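Local coordinates for protein peroxinectin A (Dictyostelium discoideum, PDB 6ERC) that uses hydrogen peroxide to oxidise phenolic donors and shows iodide and thiocyanate peroxidase activity, working as a secreted haem enzyme of the social amoeba, at residues Phe23-Arg28 with Arg120-Pro125; Ala84-Glu89 with Glu295-Ala300; Ala239-Glu244 with Asn482-Thr487. All blocks are in the same frame, centred on the assembly; numbering follows the deposited sequence.

Contact 1: Phe23-Arg28 with Arg120-Pro125. With BMA (beta-D-mannopyranose), chain H.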
loop_
_atom_site.group_PDB
_atom_site.type_symbol
_atom_site.label_atom_id
_atom_site.label_comp_id
_atom_site.label_asym_id
_atom_site.label_seq_id
_atom_site.Cartn_x
_atom_site.Cartn_y
_atom_site.Cartn_z
ATOM N N PHE A 23 -7.604 -13.563 -5.330
ATOM C CA PHE A 23 -8.315 -14.489 -4.445
ATOM C C PHE A 23 -7.542 -15.792 -4.249
ATOM O O PHE A 23 -8.122 -16.879 -4.231
ATOM C CB PHE A 23 -9.730 -14.772 -4.967
ATOM C CG PHE A 23 -10.560 -13.537 -5.172
ATOM C CD1 PHE A 23 -10.685 -12.592 -4.166
ATOM C CD2 PHE A 23 -11.210 -13.318 -6.376
ATOM C CE1 PHE A 23 -11.448 -11.454 -4.358
ATOM C CE2 PHE A 23 -11.972 -12.182 -6.571
ATOM C CZ PHE A 23 -12.091 -11.250 -5.563
ATOM N N THR A 24 -6.224 -15.686 -4.092
ATOM C CA THR A 24 -5.396 -16.859 -3.838
ATOM C C THR A 24 -4.617 -16.697 -2.536
ATOM O O THR A 24 -4.279 -15.570 -2.147
ATOM C CB THR A 24 -4.406 -17.108 -4.984
ATOM O OG1 THR A 24 -3.564 -15.963 -5.153
ATOM C CG2 THR A 24 -5.143 -17.401 -6.283
ATOM N N PRO A 25 -4.334 -17.795 -1.829
ATOM C CA PRO A 25 -3.637 -17.681 -0.539
ATOM C C PRO A 25 -2.319 -16.934 -0.676
ATOM O O PRO A 25 -1.646 -16.982 -1.712
ATOM C CB PRO A 25 -3.401 -19.139 -0.113
ATOM C CG PRO A 25 -4.265 -20.000 -0.996
ATOM C CD PRO A 25 -4.883 -19.143 -2.068
ATOM N N PHE A 26 -1.974 -16.209 0.387
ATOM C CA PHE A 26 -0.671 -15.560 0.462
ATOM C C PHE A 26 0.441 -16.598 0.580
ATOM O O PHE A 26 0.208 -17.776 0.876
ATOM C CB PHE A 26 -0.596 -14.601 1.657
ATOM C CG PHE A 26 -1.320 -13.303 1.448
ATOM C CD1 PHE A 26 -0.759 -12.295 0.681
ATOM C CD2 PHE A 26 -2.547 -13.072 2.053
ATOM C CE1 PHE A 26 -1.417 -11.091 0.505
ATOM C CE2 PHE A 26 -3.208 -11.869 1.878
ATOM C CZ PHE A 26 -2.640 -10.879 1.104
ATOM N N ILE A 27 1.660 -16.138 0.354
ATOM C CA ILE A 27 2.853 -16.944 0.569
ATOM C C ILE A 27 3.377 -16.671 1.976
ATOM O O ILE A 27 3.083 -15.640 2.585
ATOM C CB ILE A 27 3.930 -16.646 -0.507
ATOM C CG1 ILE A 27 3.425 -17.036 -1.899
ATOM C CG2 ILE A 27 5.241 -17.368 -0.222
ATOM C CD1 ILE A 27 3.126 -18.521 -2.069
ATOM N N ARG A 28 4.150 -17.615 2.508
ATOM C CA ARG A 28 4.798 -17.468 3.804
ATOM C C ARG A 28 6.304 -17.588 3.630
ATOM O O ARG A 28 6.789 -18.551 3.029
ATOM C CB ARG A 28 4.304 -18.526 4.798
ATOM C CG ARG A 28 2.840 -18.406 5.182
ATOM C CD ARG A 28 2.620 -17.417 6.316
ATOM N NE ARG A 28 1.212 -17.369 6.702
ATOM C CZ ARG A 28 0.720 -16.609 7.674
ATOM N NH1 ARG A 28 1.516 -15.819 8.381
ATOM N NH2 ARG A 28 -0.578 -16.639 7.938
ATOM N N ARG A 120 -10.100 -12.630 5.416
ATOM C CA ARG A 120 -10.591 -13.830 4.758
ATOM C C ARG A 120 -9.493 -14.873 4.688
ATOM O O ARG A 120 -8.347 -14.588 4.325
ATOM C CB ARG A 120 -11.090 -13.500 3.351
ATOM C CG ARG A 120 -11.628 -14.689 2.551
ATOM C CD ARG A 120 -11.926 -14.278 1.125
ATOM N NE ARG A 120 -12.096 -15.418 0.228
ATOM C CZ ARG A 120 -12.354 -15.309 -1.073
ATOM N NH1 ARG A 120 -12.479 -14.111 -1.635
ATOM N NH2 ARG A 120 -12.490 -16.398 -1.817
ATOM N N ALA A 121 -9.869 -16.093 5.043
ATOM C CA ALA A 121 -8.947 -17.215 5.042
ATOM C C ALA A 121 -9.632 -18.420 4.415
ATOM O O ALA A 121 -10.859 -18.476 4.285
ATOM C CB ALA A 121 -8.449 -17.558 6.461
ATOM N N THR A 122 -8.808 -19.381 4.020
ATOM C CA THR A 122 -9.268 -20.601 3.383
ATOM C C THR A 122 -8.409 -21.756 3.874
ATOM O O THR A 122 -7.239 -21.580 4.231
ATOM C CB THR A 122 -9.200 -20.494 1.843
ATOM O OG1 THR A 122 -10.046 -21.489 1.261
ATOM C CG2 THR A 122 -7.747 -20.693 1.333
ATOM N N GLU A 123 -9.010 -22.940 3.887
ATOM C CA GLU A 123 -8.295 -24.137 4.295
ATOM C C GLU A 123 -7.214 -24.473 3.271
ATOM O O GLU A 123 -7.410 -24.338 2.067
ATOM C CB GLU A 123 -9.277 -25.314 4.469
ATOM C CG GLU A 123 -8.652 -26.545 5.082
ATOM C CD GLU A 123 -9.692 -27.601 5.417
ATOM O OE1 GLU A 123 -10.877 -27.235 5.605
ATOM O OE2 GLU A 123 -9.333 -28.792 5.490
ATOM N N VAL A 124 -6.058 -24.899 3.763
ATOM C CA VAL A 124 -4.928 -25.262 2.908
ATOM C C VAL A 124 -4.377 -26.602 3.374
ATOM O O VAL A 124 -4.675 -27.073 4.486
ATOM C CB VAL A 124 -3.824 -24.177 2.923
ATOM C CG1 VAL A 124 -4.349 -22.888 2.317
ATOM C CG2 VAL A 124 -3.287 -23.946 4.337
ATOM N N PRO A 125 -3.581 -27.254 2.524
ATOM C CA PRO A 125 -2.958 -28.517 2.926
ATOM C C PRO A 125 -1.935 -28.282 4.022
ATOM O O PRO A 125 -1.202 -27.290 4.006
ATOM C CB PRO A 125 -2.294 -29.015 1.637
ATOM C CG PRO A 125 -2.941 -28.263 0.539
ATOM C CD PRO A 125 -3.314 -26.939 1.114
HETATM C C1 BMA H . -11.576 -21.275 0.967
HETATM C C2 BMA H . -12.811 -20.342 0.733
HETATM C C3 BMA H . -12.825 -19.873 -0.742
HETATM C C4 BMA H . -12.380 -21.015 -1.701
HETATM C C5 BMA H . -12.511 -22.359 -0.965
HETATM C C6 BMA H . -12.241 -23.573 -1.840
HETATM O O2 BMA H . -12.734 -19.171 1.535
HETATM O O3 BMA H . -12.015 -18.728 -0.923
HETATM O O4 BMA H . -13.209 -21.041 -2.852
HETATM O O5 BMA H . -11.543 -22.381 0.093
HETATM O O6 BMA H . -13.248 -24.577 -1.604
#
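Arg120 reaches across to the ring of Phe23 and, with its other terminal nitrogen, grips a mannose carried by Thr122. From CB the chain leaves with CG anti to the backbone N (chi1 180°) and stays extended through CD to NE, so the methylenes act as a spacer that carries the charged group to the sugar and the ring. NE lies 3.5 Å from BMA O3, beside the stronger contact made further out. At the tip the nitrogens divide: NH1 comes within 3.5 Å of Phe23 CD1, while NH2 donates to BMA O3 over 2.5 Å in a nearly straight bond (169°), with O3 near the guanidinium plane at its edge. The ring and guanidinium planes are inclined by only 30°, although the two side chains cross at about a right angle. The sugar is O-linked: Thr122 OG1 is bonded to BMA C1 at 1.6 Å. A weak hydrogen bond from BMA O2 to Ala121 O, 3.4 Å long, adds a tie to the backbone beside those to the two side chains. Beyond the glycan the contact is apolar, Pro25 CG lying 4.2 Å from Thr122 CG2 and 4.4 Å from Val124 CG1. Strands 24-25 and 113-124 are next-but-one neighbours in a four-stranded antiparallel sheet, and these side chains meet over the intervening strand 139-144, where Pro25 and Val124 both touch Glu141. Phe23 and Thr24 face Asn144 of that strand in a G1 beta bulge, while Phe26 packs on helix 294-300 through Asn294.

Contact 2: Ala84-Glu89 with Glu295-Ala300; sequences ALSKPE and EFTTTA. With HEM (protoporphyrin IX containing Fe), chain F.
Ala84, Ser86 and Thr297 surround one flat group, the carboxylate of a haem propionate. Ala84 O stands almost straight over its carbon, 3.9 Å from HEM CGD, and Ser86 OG approaches from the other side of the plane, raised above it. HEM O2D takes both hydroxyls: Thr297 OG1 donates over 2.8 Å and Ser86 OG over 2.9 Å, the two donors seen from the oxygen being about 112° apart. HEM O1D receives a weak bond from Ser86 N, 3.3 Å long, so the serine holds both oxygens and limits rotation of the carboxylate. Direct contact between the segments is small and close, Ala84 CB resting 3.4 Å from Thr297 OG1. The threonine hydroxyl lies anti to its own N (chi1 -172°), which directs OG1 to the propionate and leaves CG2 as the atom nearest Ser86, whose OG is 4.5 Å from it. Thr297 rides on helix 294-300 within a wider pi-type turn, where Glu295 O accepts from the N atoms of both Thr299 and Ala300. Segment 84-89 follows His81, the predicted proton acceptor, closely in sequence, and the Ala84 side chain is about 6 Å from that of Arg213, the predicted transition-state stabiliser. The haem is also hydrogen-bonded to Arg213, Arg302, Arg382 and Arg386. All three touching residues are buried; neutral donors on this carboxylate, with arginines bonded to the same haem, would be expected to favour its anionic form and to fix the porphyrin's position in the pocket.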
loop_
_atom_site.group_PDB
_atom_site.type_symbol
_atom_site.label_atom_id
_atom_site.label_comp_id
_atom_site.label_asym_id
_atom_site.label_seq_id
_atom_site.Cartn_x
_atom_site.Cartn_y
_atom_site.Cartn_z
ATOM N N ALA A 84 -1.671 -6.111 -3.105
ATOM C CA ALA A 84 -2.239 -6.901 -2.019
ATOM C C ALA A 84 -3.456 -6.220 -1.409
ATOM O O ALA A 84 -3.489 -4.997 -1.261
ATOM C CB ALA A 84 -1.195 -7.150 -0.926
ATOM N N LEU A 85 -4.447 -7.034 -1.044
ATOM C CA LEU A 85 -5.587 -6.578 -0.257
ATOM C C LEU A 85 -5.987 -7.690 0.698
ATOM O O LEU A 85 -6.320 -8.795 0.261
ATOM C CB LEU A 85 -6.776 -6.197 -1.143
ATOM C CG LEU A 85 -8.035 -5.779 -0.374
ATOM C CD1 LEU A 85 -7.826 -4.432 0.298
ATOM C CD2 LEU A 85 -9.250 -5.749 -1.280
ATOM N N SER A 86 -5.967 -7.394 1.997
ATOM C CA SER A 86 -6.392 -8.353 3.017
ATOM C C SER A 86 -7.859 -8.084 3.336
ATOM O O SER A 86 -8.213 -7.481 4.350
ATOM C CB SER A 86 -5.507 -8.245 4.250
ATOM O OG SER A 86 -4.163 -8.560 3.932
ATOM N N LYS A 87 -8.725 -8.543 2.443
ATOM C CA LYS A 87 -10.150 -8.257 2.566
ATOM C C LYS A 87 -10.738 -9.042 3.734
ATOM O O LYS A 87 -10.623 -10.273 3.753
ATOM C CB LYS A 87 -10.873 -8.607 1.269
ATOM C CG LYS A 87 -12.297 -8.064 1.184
ATOM C CD LYS A 87 -12.914 -8.319 -0.189
ATOM C CE LYS A 87 -14.367 -7.867 -0.256
ATOM N NZ LYS A 87 -14.503 -6.392 -0.085
ATOM N N PRO A 88 -11.364 -8.395 4.717
ATOM C CA PRO A 88 -11.920 -9.140 5.852
ATOM C C PRO A 88 -13.222 -9.856 5.529
ATOM O O PRO A 88 -13.979 -9.464 4.639
ATOM C CB PRO A 88 -12.158 -8.051 6.909
ATOM C CG PRO A 88 -11.411 -6.856 6.442
ATOM C CD PRO A 88 -11.395 -6.943 4.960
ATOM N N GLU A 89 -13.468 -10.925 6.278
ATOM C CA GLU A 89 -14.777 -11.557 6.363
ATOM C C GLU A 89 -15.540 -10.997 7.551
ATOM O O GLU A 89 -14.972 -10.326 8.411
ATOM C CB GLU A 89 -14.621 -13.066 6.516
ATOM C CG GLU A 89 -14.356 -13.826 5.243
ATOM C CD GLU A 89 -14.154 -15.304 5.507
ATOM O OE1 GLU A 89 -13.274 -15.647 6.327
ATOM O OE2 GLU A 89 -14.888 -16.122 4.910
ATOM N N GLU A 295 4.150 -11.923 5.147
ATOM C CA GLU A 295 4.945 -11.015 5.964
ATOM C C GLU A 295 5.167 -9.683 5.264
ATOM O O GLU A 295 5.286 -8.649 5.931
ATOM C CB GLU A 295 6.290 -11.655 6.312
ATOM C CG GLU A 295 6.189 -12.961 7.093
ATOM C CD GLU A 295 5.865 -14.154 6.207
ATOM O OE1 GLU A 295 5.530 -13.946 5.022
ATOM O OE2 GLU A 295 5.952 -15.300 6.698
ATOM N N PHE A 296 5.226 -9.687 3.930
ATOM C CA PHE A 296 5.450 -8.452 3.183
ATOM C C PHE A 296 4.313 -7.466 3.411
ATOM O O PHE A 296 4.529 -6.339 3.870
ATOM C CB PHE A 296 5.603 -8.768 1.693
ATOM C CG PHE A 296 5.685 -7.546 0.811
ATOM C CD1 PHE A 296 6.893 -6.896 0.611
ATOM C CD2 PHE A 296 4.556 -7.059 0.169
ATOM C CE1 PHE A 296 6.971 -5.775 -0.204
ATOM C CE2 PHE A 296 4.631 -5.937 -0.649
ATOM C CZ PHE A 296 5.839 -5.298 -0.834
ATOM N N THR A 297 3.086 -7.877 3.097
ATOM C CA THR A 297 1.959 -6.959 3.189
ATOM C C THR A 297 1.515 -6.738 4.630
ATOM O O THR A 297 1.093 -5.631 4.979
ATOM C CB THR A 297 0.792 -7.479 2.344
ATOM O OG1 THR A 297 -0.238 -6.487 2.288
ATOM C CG2 THR A 297 0.214 -8.765 2.914
ATOM N N THR A 298 1.610 -7.762 5.479
ATOM C CA THR A 298 1.128 -7.635 6.849
ATOM C C THR A 298 2.119 -6.891 7.737
ATOM O O THR A 298 1.710 -6.119 8.610
ATOM C CB THR A 298 0.843 -9.019 7.435
ATOM O OG1 THR A 298 0.026 -9.771 6.527
ATOM C CG2 THR A 298 0.127 -8.896 8.772
ATOM N N THR A 299 3.422 -7.101 7.530
ATOM C CA THR A 299 4.436 -6.619 8.466
ATOM C C THR A 299 5.386 -5.621 7.818
ATOM O O THR A 299 5.370 -4.444 8.186
ATOM C CB THR A 299 5.202 -7.811 9.044
ATOM O OG1 THR A 299 4.278 -8.833 9.439
ATOM C CG2 THR A 299 6.028 -7.381 10.252
ATOM N N ALA A 300 6.221 -6.049 6.872
ATOM C CA ALA A 300 7.331 -5.216 6.417
ATOM C C ALA A 300 6.839 -3.934 5.753
ATOM O O ALA A 300 7.216 -2.828 6.153
ATOM C CB ALA A 300 8.217 -6.013 5.460
HETATM C CHA HEM F . -3.130 -1.291 4.902
HETATM C CHB HEM F . -4.591 3.256 5.650
HETATM C CHC HEM F . -0.362 4.884 3.880
HETATM C CHD HEM F . 1.178 0.321 3.364
HETATM C C1A HEM F . -3.860 -0.204 5.313
HETATM C C2A HEM F . -5.103 -0.250 6.042
HETATM C C3A HEM F . -5.514 1.003 6.256
HETATM C C4A HEM F . -4.537 1.886 5.659
HETATM C CMA HEM F . -6.795 1.452 6.992
HETATM C CAA HEM F . -5.797 -1.546 6.492
HETATM C CBA HEM F . -5.712 -1.585 8.011
HETATM C CGA HEM F . -5.831 -3.007 8.496
HETATM O O1A HEM F . -4.942 -3.836 8.170
HETATM O O2A HEM F . -6.811 -3.311 9.221
HETATM C C1B HEM F . -3.580 4.080 5.216
HETATM C C2B HEM F . -3.637 5.520 5.206
HETATM C C3B HEM F . -2.473 5.978 4.713
HETATM C C4B HEM F . -1.641 4.833 4.399
HETATM C CMB HEM F . -4.872 6.306 5.690
HETATM C CAB HEM F . -2.001 7.434 4.491
HETATM C CBB HEM F . -2.721 8.501 4.853
HETATM C C1C HEM F . 0.435 3.797 3.592
HETATM C C2C HEM F . 1.787 3.835 3.062
HETATM C C3C HEM F . 2.212 2.561 2.918
HETATM C C4C HEM F . 1.136 1.698 3.354
HETATM C CMC HEM F . 2.508 5.167 2.765
HETATM C CAC HEM F . 3.543 1.947 2.409
HETATM C CBC HEM F . 4.601 2.628 1.967
HETATM C C1D HEM F . 0.133 -0.508 3.693
HETATM C C2D HEM F . 0.118 -1.946 3.557
HETATM C C3D HEM F . -1.068 -2.382 3.992
HETATM C C4D HEM F . -1.851 -1.242 4.400
HETATM C CMD HEM F . 1.294 -2.793 3.029
HETATM C CAD HEM F . -1.583 -3.831 4.034
HETATM C CBD HEM F . -2.029 -4.143 2.609
HETATM C CGD HEM F . -3.219 -5.072 2.600
HETATM O O1D HEM F . -4.366 -4.571 2.718
HETATM O O2D HEM F . -3.037 -6.309 2.468
HETATM N NA HEM F . -3.543 1.118 5.093
HETATM N NB HEM F . -2.352 3.691 4.718
HETATM N NC HEM F . 0.073 2.477 3.754
HETATM N ND HEM F . -1.085 -0.113 4.209
HETATM FE FE HEM F . -1.730 1.765 4.408
#

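Contact 3: Ala239-Glu244 with Asn482-Thr487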
loop_
_atom_site.group_PDB
_atom_site.type_symbol
_atom_site.label_atom_id
_atom_site.label_comp_id
_atom_site.label_asym_id
_atom_site.label_seq_id
_atom_site.Cartn_x
_atom_site.Cartn_y
_atom_site.Cartn_z
ATOM N N ALA A 239 -4.198 6.483 -31.490
ATOM C CA ALA A 239 -5.325 6.646 -32.401
ATOM C C ALA A 239 -4.895 7.357 -33.679
ATOM O O ALA A 239 -5.309 6.977 -34.779
ATOM C CB ALA A 239 -6.450 7.415 -31.710
ATOM N N ARG A 240 -4.062 8.395 -33.552
ATOM C CA ARG A 240 -3.565 9.092 -34.733
ATOM C C ARG A 240 -2.553 8.242 -35.490
ATOM O O ARG A 240 -2.568 8.201 -36.726
ATOM C CB ARG A 240 -2.940 10.427 -34.333
ATOM C CG ARG A 240 -3.949 11.500 -33.948
ATOM C CD ARG A 240 -3.268 12.834 -33.650
ATOM N NE ARG A 240 -2.579 13.384 -34.819
ATOM C CZ ARG A 240 -3.164 14.112 -35.771
ATOM N NH1 ARG A 240 -4.462 14.384 -35.711
ATOM N NH2 ARG A 240 -2.447 14.568 -36.793
ATOM N N LEU A 241 -1.665 7.558 -34.767
ATOM C CA LEU A 241 -0.641 6.751 -35.422
ATOM C C LEU A 241 -1.248 5.549 -36.134
ATOM O O LEU A 241 -0.794 5.174 -37.222
ATOM C CB LEU A 241 0.402 6.296 -34.401
ATOM C CG LEU A 241 1.798 6.909 -34.531
ATOM C CD1 LEU A 241 1.747 8.421 -34.480
ATOM C CD2 LEU A 241 2.708 6.375 -33.436
ATOM N N HIS A 242 -2.272 4.935 -35.546
ATOM C CA HIS A 242 -2.894 3.729 -36.093
ATOM C C HIS A 242 -4.401 3.937 -36.155
ATOM O O HIS A 242 -5.139 3.491 -35.266
ATOM C CB HIS A 242 -2.545 2.501 -35.251
ATOM C CG HIS A 242 -1.084 2.368 -34.954
ATOM N ND1 HIS A 242 -0.219 1.667 -35.765
ATOM C CD2 HIS A 242 -0.337 2.849 -33.933
ATOM C CE1 HIS A 242 0.999 1.723 -35.258
ATOM N NE2 HIS A 242 0.955 2.435 -34.146
ATOM N N PRO A 243 -4.894 4.618 -37.191
ATOM C CA PRO A 243 -6.351 4.762 -37.340
ATOM C C PRO A 243 -7.064 3.444 -37.564
ATOM O O PRO A 243 -8.275 3.365 -37.329
ATOM C CB PRO A 243 -6.491 5.689 -38.555
ATOM C CG PRO A 243 -5.178 6.385 -38.662
ATOM C CD PRO A 243 -4.160 5.403 -38.196
ATOM N N GLU A 244 -6.355 2.408 -38.014
ATOM C CA GLU A 244 -6.978 1.107 -38.223
ATOM C C GLU A 244 -7.274 0.391 -36.912
ATOM O O GLU A 244 -8.088 -0.539 -36.900
ATOM C CB GLU A 244 -6.085 0.228 -39.110
ATOM C CG GLU A 244 -4.749 -0.195 -38.488
ATOM C CD GLU A 244 -3.672 0.867 -38.613
ATOM O OE1 GLU A 244 -4.013 2.030 -38.917
ATOM O OE2 GLU A 244 -2.484 0.538 -38.409
ATOM N N ASN A 482 5.803 -2.533 -26.497
ATOM C CA ASN A 482 5.790 -1.173 -25.968
ATOM C C ASN A 482 6.818 -0.288 -26.657
ATOM O O ASN A 482 7.423 0.586 -26.032
ATOM C CB ASN A 482 6.022 -1.206 -24.461
ATOM C CG ASN A 482 4.877 -1.867 -23.713
ATOM O OD1 ASN A 482 3.751 -1.932 -24.208
ATOM N ND2 ASN A 482 5.160 -2.358 -22.515
ATOM N N ARG A 483 7.021 -0.491 -27.961
ATOM C CA ARG A 483 8.027 0.271 -28.690
ATOM C C ARG A 483 7.601 1.710 -28.943
ATOM O O ARG A 483 8.462 2.556 -29.204
ATOM C CB ARG A 483 8.347 -0.420 -30.019
ATOM C CG ARG A 483 7.155 -0.639 -30.933
ATOM C CD ARG A 483 7.564 -1.419 -32.174
ATOM N NE ARG A 483 6.537 -2.367 -32.598
ATOM C CZ ARG A 483 5.509 -2.068 -33.386
ATOM N NH1 ARG A 483 4.630 -3.007 -33.711
ATOM N NH2 ARG A 483 5.350 -0.836 -33.849
ATOM N N GLU A 484 6.306 2.010 -28.868
ATOM C CA GLU A 484 5.809 3.360 -29.103
ATOM C C GLU A 484 5.347 4.050 -27.824
ATOM O O GLU A 484 4.701 5.098 -27.899
ATOM C CB GLU A 484 4.672 3.333 -30.128
ATOM C CG GLU A 484 5.065 2.707 -31.461
ATOM C CD GLU A 484 4.080 3.018 -32.574
ATOM O OE1 GLU A 484 4.491 3.649 -33.572
ATOM O OE2 GLU A 484 2.897 2.635 -32.447
ATOM N N CYS A 485 5.663 3.497 -26.656
ATOM C CA CYS A 485 5.321 4.150 -25.403
ATOM C C CYS A 485 6.266 5.325 -25.154
ATOM O O CYS A 485 7.216 5.568 -25.903
ATOM C CB CYS A 485 5.372 3.156 -24.244
ATOM S SG CYS A 485 4.282 1.717 -24.392
ATOM N N GLU A 486 6.000 6.065 -24.081
ATOM C CA GLU A 486 6.781 7.236 -23.694
ATOM C C GLU A 486 7.137 7.163 -22.215
ATOM O O GLU A 486 6.958 8.115 -21.452
ATOM C CB GLU A 486 6.011 8.513 -24.002
ATOM C CG GLU A 486 5.447 8.569 -25.408
ATOM C CD GLU A 486 4.628 9.816 -25.647
ATOM O OE1 GLU A 486 4.509 10.635 -24.711
ATOM O OE2 GLU A 486 4.101 9.977 -26.769
ATOM N N THR A 487 7.656 6.016 -21.791
ATOM C CA THR A 487 7.933 5.790 -20.380
ATOM C C THR A 487 9.131 6.623 -19.943
ATOM O O THR A 487 10.231 6.478 -20.485
ATOM C CB THR A 487 8.186 4.306 -20.131
ATOM O OG1 THR A 487 7.077 3.549 -20.626
ATOM C CG2 THR A 487 8.349 4.039 -18.650
#
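Glu484 gives up the most surface here, and its carboxylate meets His242 and Leu241 together. The His242 ring presents NE2 to Glu484 OE2 at 2.6 Å, with the N-H nearly in line (166°). The acceptor lies at the ring's edge, close to its plane, and uses its syn lone pair, on the side of the other oxygen; the carboxylate itself is turned 64° from the ring. Glu484 is extended beyond CG and comes from the opposite direction to the histidine, so the carboxylate arrives at the NE2 edge of the ring. Its second oxygen, OE1, stays further from the ring, at 3.8 Å from His242 NE2, and rests instead against a methyl group, with Leu241 CD2 at 3.3 Å.

The pair joins the end of a helix to a turn. Leu241 closes helix 218-241 and His242 is the first residue to leave helical geometry, whereas Asn482 to Cys485 form a type I beta turn after helix 476-481, with a weak bond of 3.5 Å from Cys485 N to Asn482 O. Cys485 forms a disulfide with Cys257, which ties the turn covalently to helix 247-275. With an alanine in place of Glu484, His242 NE2 would probably lose its carboxylate mate and the ring would be freer to turn. Trp245 stacks on the His242 ring, and Phe238 touches Glu484 from helix 218-241. On the same helix, Lys237 NZ is hydrogen-bonded to Glu484 O and forms a salt bridge with Glu486 OE2, while Arg233 pairs with Glu486 OE1.

Contacts 1 and 2 are neighbours, their centres 12 Å apart, and their segments alternate along the chain. They touch directly: Arg120 N lies 2.9 Å from Lys87 O, a probable hydrogen bond, and Phe26 CE1 is 3.7 Å from Thr297 CG2. The chain leaving strand 24-25 thus packs on helix 294-300, while strand 113-124 meets segment 84-89. Contact 3 is separate, about 24 Å from contact 1 and 20 Å from contact 2 between nearest atoms. It opens after contact 1 has closed, whereas its segments alternate with those of contact 2. Contacts 1 and 2 therefore lead from the glycosylated surface to the haem pocket, and contact 3 is a peripheral helix-end junction away from the haem and the predicted catalytic residues.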